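Local coordinates for RidA family protein (Mycobacterium tuberculosis, PDB 3I7T), which is of unknown function but forms a homotrimer of the YjgF/YER057c/UK114 (RidA) family, whose relatives include enamine/imine deaminases, at residues Val29-Thr35 against Val112-Ala118. Numbering follows the deposited sequence.
Sequences VVVAGTT and VEIEADA
V29 and A118 pair through two backbone hydrogen bonds, V29 N to A118 O at 3.1 Å and A118 N to V29 O at 2.8 Å. T34 and I114 do likewise, T34 N meeting I114 O at 2.7 Å. Between these antiparallel pairs V31 N reaches A116 O (2.9 Å), but a beta bulge at A32-G33 shifts the register by one, turning V31 O to R68 of the second subunit and leaving A116 N buried without a partner. T34 OG1, beside the backbone N (chi1 -54°), spans the bulge to A32 O and also hydrogen-bonds R21. With CG anti to the backbone N (chi1 179°) and an extended chain, E113 crosses to the bulge, where OE2 lies 3.3 Å from G33 CA and OE1 approaches T35 CG2. E115 lays CG along G33 CA at 3.7 Å and sends its carboxylate to R70 of both subunits and S98 of the second. D117 OD1 touches V30 CG1 while salt-bridged to R68 of the second subunit. The mainly apolar face of V31, T34 and I114 thus packs on helix 41-58 in the chain's own core, whereas E115 and D117, bound to arginines of the second subunit, tie the central strands into the trimer interface.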
loop_
_atom_site.group_PDB
_atom_site.type_symbol
_atom_site.label_atom_id
_atom_site.label_comp_id
_atom_site.label_asym_id
_atom_site.label_seq_id
_atom_site.Cartn_x
_atom_site.Cartn_y
_atom_site.Cartn_z
ATOM N N VAL A 29 -2.973 -13.592 4.382
ATOM C CA VAL A 29 -2.090 -13.877 3.241
ATOM C C VAL A 29 -1.828 -12.563 2.498
ATOM O O VAL A 29 -2.774 -11.888 2.057
ATOM C CB VAL A 29 -2.698 -14.909 2.288
ATOM C CG1 VAL A 29 -1.760 -15.198 1.141
ATOM C CG2 VAL A 29 -3.015 -16.211 3.045
ATOM N N VAL A 30 -0.558 -12.175 2.399
ATOM C CA VAL A 30 -0.186 -11.042 1.545
ATOM C C VAL A 30 0.513 -11.501 0.267
ATOM O O VAL A 30 1.283 -12.457 0.271
ATOM C CB VAL A 30 0.689 -10.007 2.294
ATOM C CG1 VAL A 30 -0.099 -9.426 3.444
ATOM C CG2 VAL A 30 1.964 -10.642 2.789
ATOM N N VAL A 31 0.212 -10.821 -0.830
ATOM C CA VAL A 31 0.761 -11.143 -2.127
ATOM C C VAL A 31 1.588 -9.957 -2.645
ATOM O O VAL A 31 1.176 -8.783 -2.547
ATOM C CB VAL A 31 -0.373 -11.544 -3.111
ATOM C CG1 VAL A 31 0.186 -12.039 -4.465
ATOM C CG2 VAL A 31 -1.239 -12.640 -2.481
ATOM N N ALA A 32 2.766 -10.280 -3.179
ATOM C CA ALA A 32 3.678 -9.300 -3.768
ATOM C C ALA A 32 3.031 -8.531 -4.918
ATOM O O ALA A 32 2.073 -9.008 -5.528
ATOM C CB ALA A 32 4.948 -10.020 -4.290
ATOM N N GLY A 33 3.571 -7.351 -5.217
ATOM C CA GLY A 33 3.221 -6.666 -6.467
ATOM C C GLY A 33 3.428 -7.661 -7.593
ATOM O O GLY A 33 4.487 -8.300 -7.693
ATOM N N THR A 34 2.414 -7.812 -8.438
ATOM C CA THR A 34 2.473 -8.788 -9.502
ATOM C C THR A 34 2.243 -8.166 -10.863
ATOM O O THR A 34 1.257 -7.475 -11.064
ATOM C CB THR A 34 1.383 -9.843 -9.311
ATOM O OG1 THR A 34 1.507 -10.393 -7.993
ATOM C CG2 THR A 34 1.526 -10.945 -10.359
ATOM N N THR A 35 3.131 -8.447 -11.812
ATOM C CA THR A 35 2.904 -7.996 -13.176
ATOM C C THR A 35 2.515 -9.176 -14.058
ATOM O O THR A 35 2.520 -10.344 -13.627
ATOM C CB THR A 35 4.143 -7.310 -13.760
ATOM O OG1 THR A 35 5.232 -8.239 -13.750
ATOM C CG2 THR A 35 4.518 -6.080 -12.949
ATOM N N VAL A 112 1.024 -2.586 -15.971
ATOM C CA VAL A 112 0.151 -2.721 -14.810
ATOM C C VAL A 112 0.810 -3.640 -13.784
ATOM O O VAL A 112 1.450 -4.624 -14.144
ATOM C CB VAL A 112 -1.283 -3.222 -15.194
ATOM C CG1 VAL A 112 -1.235 -4.546 -15.920
ATOM C CG2 VAL A 112 -2.149 -3.352 -13.953
ATOM N N GLU A 113 0.707 -3.277 -12.511
ATOM C CA GLU A 113 1.135 -4.157 -11.433
ATOM C C GLU A 113 0.041 -4.208 -10.365
ATOM O O GLU A 113 -0.563 -3.187 -10.048
ATOM C CB GLU A 113 2.453 -3.672 -10.836
ATOM C CG GLU A 113 2.969 -4.527 -9.665
ATOM C CD GLU A 113 4.443 -4.292 -9.407
ATOM O OE1 GLU A 113 5.133 -3.798 -10.320
ATOM O OE2 GLU A 113 4.922 -4.578 -8.291
ATOM N N ILE A 114 -0.219 -5.393 -9.828
ATOM C CA ILE A 114 -1.283 -5.561 -8.841
ATOM C C ILE A 114 -0.792 -6.235 -7.565
ATOM O O ILE A 114 -0.116 -7.262 -7.618
ATOM C CB ILE A 114 -2.454 -6.370 -9.457
ATOM C CG1 ILE A 114 -2.856 -5.709 -10.785
ATOM C CG2 ILE A 114 -3.617 -6.519 -8.450
ATOM C CD1 ILE A 114 -3.981 -6.394 -11.531
ATOM N N GLU A 115 -1.130 -5.648 -6.419
ATOM C CA GLU A 115 -0.941 -6.285 -5.124
ATOM C C GLU A 115 -2.262 -6.820 -4.596
ATOM O O GLU A 115 -3.337 -6.368 -5.002
ATOM C CB GLU A 115 -0.428 -5.254 -4.119
ATOM C CG GLU A 115 0.896 -4.655 -4.478
ATOM C CD GLU A 115 1.257 -3.526 -3.523
ATOM O OE1 GLU A 115 0.384 -3.127 -2.726
ATOM O OE2 GLU A 115 2.404 -3.048 -3.551
ATOM N N ALA A 116 -2.197 -7.735 -3.639
ATOM C CA ALA A 116 -3.413 -8.191 -2.999
ATOM C C ALA A 116 -3.170 -8.544 -1.527
ATOM O O ALA A 116 -2.088 -9.027 -1.161
ATOM C CB ALA A 116 -3.993 -9.383 -3.746
ATOM N N ASP A 117 -4.181 -8.274 -0.692
ATOM C CA ASP A 117 -4.213 -8.757 0.680
ATOM C C ASP A 117 -5.432 -9.632 0.819
ATOM O O ASP A 117 -6.507 -9.310 0.297
ATOM C CB ASP A 117 -4.307 -7.603 1.682
ATOM C CG ASP A 117 -3.098 -6.702 1.630
ATOM O OD1 ASP A 117 -1.984 -7.201 1.866
ATOM O OD2 ASP A 117 -3.263 -5.498 1.346
ATOM N N ALA A 118 -5.267 -10.748 1.518
ATOM C CA ALA A 118 -6.361 -11.680 1.712
ATOM C C ALA A 118 -6.473 -12.036 3.182
ATOM O O ALA A 118 -5.501 -11.937 3.930
ATOM C CB ALA A 118 -6.163 -12.936 0.862
#